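PDB 3E13: putative iron-uptake ABC transport system,periplasmic iron-binding protein from Campylobacter jejuni, which binds ferric iron and probably carries it through the periplasm to an ABC transporter of the inner membrane for uptake into the cell. Local coordinates for residues 76-79 with 80-83; 183-187 with 188-192; 145-148 with 149-152; 45-48 with 49-53. One frame throughout, in Å; residues are numbered along the deposited sequence.

In the fold
All four contacts are local, each joining neighbouring residues of one continuous piece of chain. Contact 3 is the buried one, a mid-helix turn of helix 142-155, the helix that also carries the iron ligand Tyr-143. The others lie at helix ends: contacts 1 and 2 are partly buried and include bridging waters, contact 4 is on the surface. Contact 1 starts helix 79-84, whereas contacts 2 and 4 finish helices 179-188 and 37-47 and lead into strands 193-197 and 55-58. Contacts 1 and 2 lie on opposite sides of the chain's centre, with their own centres about 43 Å apart. Side-chain hydroxyls serve differently: Ser-78 caps, Ser-150 bonds back to its own helix and Ser-51 meets a glutamate.

Contact 1. Residues 76-79 with 80-83; sequences VSSK and YLEE
Ser-78 caps the start of helix 79-84 in this local contact, where the loop that follows strand 73-74 turns into the helix. Its OG accepts the backbone N-H of Leu-81 at 3.0 Å from Leu-81 N, along an almost straight line (175°). OG stands anti to the serine's own N (chi1 163°), which swings it over the opening turn. The same hydroxyl is hydrogen-bonded to OE2 of Glu-255, on helix 247-257, so the cap also ties the helix start to a neighbouring helix. Beside the polar pair, Ser-78 CB rests against Leu-81 CG at 3.7 Å, and Val-76 CG1 touches the leucine's CD1 branch more loosely.

Ordinary helical bonds begin here as well. Glu-82 N donates to Ser-78 O at 3.1 Å, and Glu-83 N to Lys-79 O at 2.9 Å. The Glu-82 chain runs back alongside the loop, with its CG 3.2 Å from Ser-78 O, and waters complete the link at its carboxylate. One water accepts from Ser-78 N and lies 2.8 Å from Glu-82 OE1; a second lies 2.7 Å from Ser-77 OG and donates to Glu-82 OE2. The acidic group thus sits near the N-terminal end of the helix, where the helix dipole would be expected to favour its negative charge. A serine at the N-cap, accepting from the N-H three residues on, is the classical helix N-cap.

Contact 2. Residues 183-187 with 188-192; sequences ARQVF and AGEAK
Glu-190 N donates to Gln-185 O at 2.9 Å, the bond that closes the C-terminal end of helix 179-188. Within the same last turn, Ala-188 N donates to Arg-184 O at 2.8 Å in a regular helical bond. Gly-189 N bonds to Val-186 O at 3.3 Å; here the donor lies above the carbonyl plane, 72° out of it, and so misses the lone pairs. With positive phi at Gly-189 (78°) and two bonds back into the last turn, the ending is a Schellman motif. A water supplements it by donating to Val-186 O and, at 2.6 Å, to Ala-191 O, linking the helix end to the departing chain.

Outside the backbone, the side chains of Gln-185 and Glu-190 cross at a slant, with amide and carboxylate planes 81° apart. Glu-190 OE1 comes to 3.5 Å from Gln-185 CG. The methyls of Val-186 lie against the backbone oxygens of the departing chain, CG2 3.9 Å from Ala-191 O and CG1 4.1 Å from Lys-192 O.

On one flank Phe-187 packs against Glu-214 and Val-215 of helix 210-217. Elsewhere Val-186 touches Ala-194 of strand 193-197, and Gln-185 and Ala-191 both reach Val-135 of strand 134-135, so the turn lies between helix 210-217 and strands 134-135 and 193-197.

Contact 3. Residues 145-148 with 149-152; sequences KTLL and ASII
Lys-145 O accepts from Ala-149 N at 3.0 Å, a helical i to i+4 bond with an N-H...O angle of 163°. The methyl of Ala-149 hangs over the same turn, 3.5 Å from Lys-145 O, while the lysine side chain leads off to Ile-305 and Val-309 of helix 305-315.

Thr-146 continues the ladder, its O taking the N-H of Ser-150. Its hydroxyl is engaged beyond this turn, hydrogen-bonded to OD2 of Asp-60 and to Ser-62 OG, so a polar side chain in a buried setting is satisfied by the region where strand 55-58 passes into helix 61-69.

Leu-147 O has two donors: Ile-151 N at 3.1 Å and, closer, Ser-150 OG at 2.7 Å. Ser-150 OG stands between its own backbone N and carbonyl carbon (chi1 79°), which directs the hydroxyl back along the helix to the carbonyl three residues earlier. This is a common way for a serine inside a helix to satisfy a buried hydroxyl within its own backbone. The helix concerned, 142-155, carries the iron ligand Tyr-143 near its start, and the side chain of Leu-147 comes within about 6 Å of that tyrosine's. Leu-147 CD1 also lies 3.9 Å from Ser-150 OG, and both residues touch His-232.

Leu-148 O accepts from Ile-152 N at 2.9 Å, in a nearly straight bond (168°), and CG1 of that isoleucine runs past the carbonyl at 3.5 Å. Leu-148 and Ile-151 both pack against Trp-163 of helix 157-170, and Leu-148 also reaches Tyr-312.

Contact 4. Residues 45-48 with 49-53; sequences SLEG and SNSPA
Glu-47 and Ser-51 join across the end of helix 37-47, where Gly-48 leaves helical geometry with positive phi (56°) and the chain turns toward strand 55-58; beyond it Ser-51 forms an ST turn.

Two backbone bonds shape the reversal. Ser-51 N donates to Gly-48 O at 3.0 Å, from above the carbonyl plane, 53° out of it. Asn-50 N reaches Glu-47 O at 3.1 Å, but the bend at the hydrogen makes this bond weak.

The apolar contact is small, with Glu-47 CB 3.6 Å from Ser-51 CB. Separately, Pro-52 CD lies near the carboxylate, 3.9 Å from Glu-47 OE1.

Charge and hydroxyl groups provide the side-chain link. Glu-47 is extended beyond CG (chi2 176°), which brings its carboxylate up to the Ser-51 hydroxyl; OE2 forms a salt bridge with Arg-43, one turn back on the helix, and OE1 is hydrogen-bonded to Tyr-7 of strand 3-8. These partners would help keep the group ionised and fix its rotation. Ser-51 OG donates its proton to Glu-47 OE1 at 2.6 Å, nearly in line with the carboxylate C-O bond, and in the ST turn accepts from Ala-53 N at 3.1 Å.

Contact 1. Residues 76-79 with 80-83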
loop_
_atom_site.group_PDB
_atom_site.type_symbol
_atom_site.label_atom_id
_atom_site.label_comp_id
_atom_site.label_asym_id
_atom_site.label_seq_id
_atom_site.Cartn_x
_atom_site.Cartn_y
_atom_site.Cartn_z
ATOM N N VAL A 76 -18.754 -7.730 -8.227
ATOM C CA VAL A 76 -19.767 -7.121 -7.395
ATOM C C VAL A 76 -20.247 -5.877 -8.080
ATOM O O VAL A 76 -19.455 -5.024 -8.412
ATOM C CB VAL A 76 -19.240 -6.809 -5.971
ATOM C CG1 VAL A 76 -20.225 -6.015 -5.118
ATOM C CG2 VAL A 76 -18.872 -8.105 -5.255
ATOM N N SER A 77 -21.561 -5.807 -8.325
ATOM C CA SER A 77 -22.192 -4.624 -8.940
ATOM C C SER A 77 -22.978 -3.900 -7.855
ATOM O O SER A 77 -24.094 -4.309 -7.506
ATOM C CB SER A 77 -23.117 -4.979 -10.109
ATOM O OG SER A 77 -23.627 -3.800 -10.724
ATOM N N SER A 78 -22.390 -2.808 -7.326
ATOM C CA SER A 78 -22.936 -2.088 -6.183
ATOM C C SER A 78 -23.070 -0.625 -6.578
ATOM O O SER A 78 -22.066 0.054 -6.938
ATOM C CB SER A 78 -21.946 -2.173 -5.032
ATOM O OG SER A 78 -22.238 -1.192 -4.050
ATOM N N LYS A 79 -24.277 -0.095 -6.497
ATOM C CA LYS A 79 -24.438 1.336 -6.743
ATOM C C LYS A 79 -23.671 2.185 -5.735
ATOM O O LYS A 79 -23.194 3.303 -6.067
ATOM C CB LYS A 79 -25.894 1.765 -6.733
ATOM C CG LYS A 79 -26.730 1.324 -7.917
ATOM C CD LYS A 79 -28.129 1.846 -7.834
ATOM C CE LYS A 79 -28.911 1.632 -9.119
ATOM N NZ LYS A 79 -30.322 2.216 -8.970
ATOM N N TYR A 80 -23.575 1.671 -4.521
ATOM C CA TYR A 80 -22.906 2.361 -3.439
ATOM C C TYR A 80 -21.414 2.499 -3.768
ATOM O O TYR A 80 -20.854 3.609 -3.734
ATOM C CB TYR A 80 -23.122 1.660 -2.105
ATOM C CG TYR A 80 -22.721 2.522 -0.941
ATOM C CD1 TYR A 80 -21.446 2.425 -0.359
ATOM C CD2 TYR A 80 -23.577 3.504 -0.432
ATOM C CE1 TYR A 80 -21.047 3.246 0.650
ATOM C CE2 TYR A 80 -23.186 4.287 0.613
ATOM C CZ TYR A 80 -21.908 4.210 1.123
ATOM O OH TYR A 80 -21.516 4.976 2.173
ATOM N N LEU A 81 -20.763 1.376 -4.110
ATOM C CA LEU A 81 -19.347 1.425 -4.433
ATOM C C LEU A 81 -19.067 2.289 -5.671
ATOM O O LEU A 81 -18.044 2.996 -5.727
ATOM C CB LEU A 81 -18.792 -0.006 -4.638
ATOM C CG LEU A 81 -18.837 -0.972 -3.471
ATOM C CD1 LEU A 81 -18.300 -2.331 -3.902
ATOM C CD2 LEU A 81 -17.962 -0.454 -2.259
ATOM N N GLU A 82 -19.950 2.248 -6.671
ATOM C CA GLU A 82 -19.706 2.940 -7.903
ATOM C C GLU A 82 -19.945 4.434 -7.698
ATOM O O GLU A 82 -19.344 5.254 -8.356
ATOM C CB GLU A 82 -20.566 2.364 -9.060
ATOM C CG GLU A 82 -20.118 0.937 -9.358
ATOM C CD GLU A 82 -20.981 0.209 -10.337
ATOM O OE1 GLU A 82 -20.637 -0.934 -10.623
ATOM O OE2 GLU A 82 -21.963 0.788 -10.846
ATOM N N GLU A 83 -20.786 4.785 -6.761
ATOM C CA GLU A 83 -21.048 6.224 -6.529
ATOM C C GLU A 83 -19.887 6.888 -5.820
ATOM O O GLU A 83 -19.527 8.059 -6.081
ATOM C CB GLU A 83 -22.319 6.423 -5.737
ATOM C CG GLU A 83 -22.616 7.920 -5.490
ATOM C CD GLU A 83 -24.056 8.233 -5.320
ATOM O OE1 GLU A 83 -24.893 7.579 -5.991
ATOM O OE2 GLU A 83 -24.355 9.121 -4.477
HETATM O O HOH W 1 -19.775 -2.203 -8.310
HETATM O O HOH W 2 -24.049 -1.209 -9.923
#

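Contact 2. Residues 183-187 with 188-192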
loop_
_atom_site.group_PDB
_atom_site.type_symbol
_atom_site.label_atom_id
_atom_site.label_comp_id
_atom_site.label_asym_id
_atom_site.label_seq_id
_atom_site.Cartn_x
_atom_site.Cartn_y
_atom_site.Cartn_z
ATOM N N ALA A 183 12.230 3.501 8.641
ATOM C CA ALA A 183 12.113 4.833 9.233
ATOM C C ALA A 183 13.020 4.973 10.466
ATOM O O ALA A 183 13.623 6.027 10.704
ATOM C CB ALA A 183 10.665 5.095 9.652
ATOM N N ARG A 184 13.064 3.932 11.273
ATOM C CA ARG A 184 13.920 3.961 12.462
ATOM C C ARG A 184 15.378 4.089 12.030
ATOM O O ARG A 184 16.158 4.804 12.686
ATOM C CB ARG A 184 13.743 2.712 13.328
ATOM C CG ARG A 184 14.431 2.784 14.732
ATOM C CD ARG A 184 14.589 1.375 15.359
ATOM N NE ARG A 184 15.307 1.355 16.646
ATOM C CZ ARG A 184 15.943 0.275 17.172
ATOM N NH1 ARG A 184 15.963 -0.912 16.537
ATOM N NH2 ARG A 184 16.576 0.394 18.340
ATOM N N GLN A 185 15.773 3.403 10.964
ATOM C CA GLN A 185 17.132 3.532 10.474
ATOM C C GLN A 185 17.471 4.973 10.117
ATOM O O GLN A 185 18.555 5.439 10.397
ATOM C CB GLN A 185 17.391 2.627 9.292
ATOM C CG GLN A 185 17.456 1.169 9.648
ATOM C CD GLN A 185 17.733 0.263 8.445
ATOM O OE1 GLN A 185 18.854 -0.302 8.286
ATOM N NE2 GLN A 185 16.728 0.073 7.612
ATOM N N VAL A 186 16.519 5.720 9.581
ATOM C CA VAL A 186 16.716 7.149 9.310
ATOM C C VAL A 186 16.777 8.020 10.565
ATOM O O VAL A 186 17.653 8.879 10.696
ATOM C CB VAL A 186 15.608 7.642 8.320
ATOM C CG1 VAL A 186 15.599 9.201 8.161
ATOM C CG2 VAL A 186 15.825 6.995 7.017
ATOM N N PHE A 187 15.873 7.741 11.499
ATOM C CA PHE A 187 15.905 8.365 12.815
ATOM C C PHE A 187 17.290 8.181 13.480
ATOM O O PHE A 187 17.830 9.123 14.032
ATOM C CB PHE A 187 14.825 7.749 13.685
ATOM C CG PHE A 187 14.956 8.096 15.125
ATOM C CD1 PHE A 187 14.648 9.372 15.546
ATOM C CD2 PHE A 187 15.366 7.155 16.056
ATOM C CE1 PHE A 187 14.760 9.709 16.901
ATOM C CE2 PHE A 187 15.478 7.479 17.377
ATOM C CZ PHE A 187 15.195 8.768 17.795
ATOM N N ALA A 188 17.851 6.972 13.399
ATOM C CA ALA A 188 19.049 6.548 14.120
ATOM C C ALA A 188 20.333 6.979 13.407
ATOM O O ALA A 188 21.420 6.825 13.952
ATOM C CB ALA A 188 19.021 5.041 14.267
ATOM N N GLY A 189 20.199 7.504 12.194
ATOM C CA GLY A 189 21.322 7.954 11.380
ATOM C C GLY A 189 22.077 6.812 10.691
ATOM O O GLY A 189 23.263 6.977 10.331
ATOM N N GLU A 190 21.429 5.665 10.520
ATOM C CA GLU A 190 22.034 4.526 9.841
ATOM C C GLU A 190 21.916 4.650 8.310
ATOM O O GLU A 190 22.588 3.951 7.547
ATOM C CB GLU A 190 21.440 3.169 10.317
ATOM C CG GLU A 190 22.028 1.987 9.522
ATOM C CD GLU A 190 21.894 0.601 10.154
ATOM O OE1 GLU A 190 20.747 0.190 10.418
ATOM O OE2 GLU A 190 22.971 -0.114 10.312
ATOM N N ALA A 191 21.056 5.550 7.851
ATOM C CA ALA A 191 20.852 5.792 6.437
ATOM C C ALA A 191 20.255 7.173 6.308
ATOM O O ALA A 191 19.636 7.680 7.269
ATOM C CB ALA A 191 19.879 4.758 5.868
ATOM N N LYS A 192 20.447 7.813 5.177
ATOM C CA LYS A 192 19.879 9.131 4.977
ATOM C C LYS A 192 18.457 9.158 4.416
ATOM O O LYS A 192 17.709 10.091 4.707
ATOM C CB LYS A 192 20.743 9.943 4.056
ATOM C CG LYS A 192 22.165 10.230 4.633
ATOM C CD LYS A 192 22.953 11.074 3.642
ATOM C CE LYS A 192 24.460 10.991 3.836
ATOM N NZ LYS A 192 24.913 11.966 4.835
HETATM O O HOH W 3 19.544 9.692 8.915
#

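Contact 3. Residues 145-148 with 149-152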
loop_
_atom_site.group_PDB
_atom_site.type_symbol
_atom_site.label_atom_id
_atom_site.label_comp_id
_atom_site.label_asym_id
_atom_site.label_seq_id
_atom_site.Cartn_x
_atom_site.Cartn_y
_atom_site.Cartn_z
ATOM N N LYS A 145 7.335 -4.361 -5.045
ATOM C CA LYS A 145 6.968 -4.947 -6.341
ATOM C C LYS A 145 6.136 -3.950 -7.150
ATOM O O LYS A 145 6.392 -3.747 -8.320
ATOM C CB LYS A 145 6.212 -6.219 -6.149
ATOM C CG LYS A 145 7.104 -7.292 -5.629
ATOM C CD LYS A 145 6.447 -8.616 -5.558
ATOM C CE LYS A 145 5.395 -8.685 -4.521
ATOM N NZ LYS A 145 4.877 -10.142 -4.323
ATOM N N THR A 146 5.174 -3.306 -6.514
ATOM C CA THR A 146 4.306 -2.385 -7.211
ATOM C C THR A 146 4.997 -1.090 -7.578
ATOM O O THR A 146 4.774 -0.576 -8.656
ATOM C CB THR A 146 3.016 -2.166 -6.439
ATOM O OG1 THR A 146 2.296 -3.425 -6.422
ATOM C CG2 THR A 146 2.120 -1.121 -7.125
ATOM N N LEU A 147 5.896 -0.599 -6.741
ATOM C CA LEU A 147 6.692 0.539 -7.124
ATOM C C LEU A 147 7.510 0.247 -8.384
ATOM O O LEU A 147 7.557 1.046 -9.305
ATOM C CB LEU A 147 7.562 1.027 -5.967
ATOM C CG LEU A 147 8.557 2.164 -6.201
ATOM C CD1 LEU A 147 7.796 3.449 -6.613
ATOM C CD2 LEU A 147 9.361 2.417 -4.943
ATOM N N LEU A 148 8.190 -0.915 -8.437
ATOM C CA LEU A 148 8.982 -1.236 -9.597
ATOM C C LEU A 148 8.107 -1.412 -10.837
ATOM O O LEU A 148 8.455 -0.970 -11.928
ATOM C CB LEU A 148 9.792 -2.504 -9.366
ATOM C CG LEU A 148 10.704 -2.865 -10.541
ATOM C CD1 LEU A 148 11.698 -1.808 -10.832
ATOM C CD2 LEU A 148 11.436 -4.171 -10.212
ATOM N N ALA A 149 6.962 -2.041 -10.668
ATOM C CA ALA A 149 5.981 -2.162 -11.751
ATOM C C ALA A 149 5.589 -0.789 -12.307
ATOM O O ALA A 149 5.435 -0.636 -13.509
ATOM C CB ALA A 149 4.778 -2.928 -11.296
ATOM N N SER A 150 5.451 0.189 -11.423
ATOM C CA SER A 150 5.151 1.563 -11.877
ATOM C C SER A 150 6.268 2.183 -12.686
ATOM O O SER A 150 6.014 2.987 -13.611
ATOM C CB SER A 150 4.770 2.494 -10.709
ATOM O OG SER A 150 5.845 2.970 -9.960
ATOM N N ILE A 151 7.509 1.878 -12.325
ATOM C CA ILE A 151 8.674 2.350 -13.090
ATOM C C ILE A 151 8.725 1.691 -14.482
ATOM O O ILE A 151 9.041 2.335 -15.494
ATOM C CB ILE A 151 9.928 2.137 -12.266
ATOM C CG1 ILE A 151 9.887 3.051 -11.037
ATOM C CG2 ILE A 151 11.163 2.445 -13.064
ATOM C CD1 ILE A 151 10.981 2.721 -9.972
ATOM N N ILE A 152 8.450 0.376 -14.551
ATOM C CA ILE A 152 8.314 -0.290 -15.834
ATOM C C ILE A 152 7.257 0.419 -16.666
ATOM O O ILE A 152 7.449 0.733 -17.840
ATOM C CB ILE A 152 7.978 -1.787 -15.717
ATOM C CG1 ILE A 152 9.074 -2.552 -14.991
ATOM C CG2 ILE A 152 7.747 -2.354 -17.102
ATOM C CD1 ILE A 152 8.658 -3.962 -14.541
#

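Contact 4. Residues 45-48 with 49-53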
loop_
_atom_site.group_PDB
_atom_site.type_symbol
_atom_site.label_atom_id
_atom_site.label_comp_id
_atom_site.label_asym_id
_atom_site.label_seq_id
_atom_site.Cartn_x
_atom_site.Cartn_y
_atom_site.Cartn_z
ATOM N N SER A 45 -5.734 -20.094 -3.899
ATOM C CA SER A 45 -5.569 -20.963 -5.072
ATOM C C SER A 45 -5.722 -22.432 -4.723
ATOM O O SER A 45 -6.438 -23.128 -5.446
ATOM C CB SER A 45 -4.244 -20.717 -5.808
ATOM O OG SER A 45 -4.241 -19.429 -6.417
ATOM N N LEU A 46 -5.039 -22.884 -3.664
ATOM C CA LEU A 46 -5.117 -24.283 -3.232
ATOM C C LEU A 46 -6.481 -24.661 -2.679
ATOM O O LEU A 46 -6.970 -25.757 -2.923
ATOM C CB LEU A 46 -4.014 -24.598 -2.221
ATOM C CG LEU A 46 -2.633 -24.639 -2.874
ATOM C CD1 LEU A 46 -1.574 -24.549 -1.795
ATOM C CD2 LEU A 46 -2.437 -25.853 -3.827
ATOM N N GLU A 47 -7.130 -23.748 -1.951
ATOM C CA GLU A 47 -8.422 -24.015 -1.345
ATOM C C GLU A 47 -9.513 -24.007 -2.404
ATOM O O GLU A 47 -10.467 -24.778 -2.312
ATOM C CB GLU A 47 -8.713 -22.982 -0.235
ATOM C CG GLU A 47 -7.809 -23.137 0.991
ATOM C CD GLU A 47 -8.013 -22.075 2.063
ATOM O OE1 GLU A 47 -8.802 -21.131 1.856
ATOM O OE2 GLU A 47 -7.363 -22.190 3.113
ATOM N N GLY A 48 -9.333 -23.157 -3.427
ATOM C CA GLY A 48 -10.222 -23.079 -4.566
ATOM C C GLY A 48 -11.659 -22.817 -4.148
ATOM O O GLY A 48 -11.941 -22.043 -3.208
ATOM N N SER A 49 -12.579 -23.513 -4.805
ATOM C CA SER A 49 -13.997 -23.334 -4.547
ATOM C C SER A 49 -14.402 -23.724 -3.131
ATOM O O SER A 49 -15.422 -23.234 -2.618
ATOM C CB SER A 49 -14.826 -24.099 -5.594
ATOM O OG SER A 49 -14.653 -25.484 -5.441
ATOM N N ASN A 50 -13.580 -24.550 -2.490
ATOM C CA ASN A 50 -13.793 -24.992 -1.113
ATOM C C ASN A 50 -13.384 -24.001 -0.059
ATOM O O ASN A 50 -13.598 -24.241 1.118
ATOM C CB ASN A 50 -13.026 -26.285 -0.845
ATOM C CG ASN A 50 -13.705 -27.484 -1.471
ATOM O OD1 ASN A 50 -13.273 -27.989 -2.501
ATOM N ND2 ASN A 50 -14.785 -27.946 -0.836
ATOM N N SER A 51 -12.740 -22.908 -0.450
ATOM C CA SER A 51 -12.279 -21.968 0.541
ATOM C C SER A 51 -13.470 -21.416 1.326
ATOM O O SER A 51 -14.503 -21.107 0.739
ATOM C CB SER A 51 -11.577 -20.792 -0.100
ATOM O OG SER A 51 -10.978 -20.003 0.889
ATOM N N PRO A 52 -13.327 -21.278 2.632
ATOM C CA PRO A 52 -14.348 -20.541 3.404
ATOM C C PRO A 52 -14.297 -19.035 3.126
ATOM O O PRO A 52 -15.221 -18.340 3.503
ATOM C CB PRO A 52 -13.974 -20.794 4.858
ATOM C CG PRO A 52 -12.819 -21.732 4.873
ATOM C CD PRO A 52 -12.275 -21.842 3.487
ATOM N N ALA A 53 -13.182 -18.534 2.579
ATOM C CA ALA A 53 -13.080 -17.079 2.355
ATOM C C ALA A 53 -14.269 -16.505 1.649
ATOM O O ALA A 53 -14.772 -17.040 0.643
ATOM C CB ALA A 53 -11.813 -16.743 1.567
#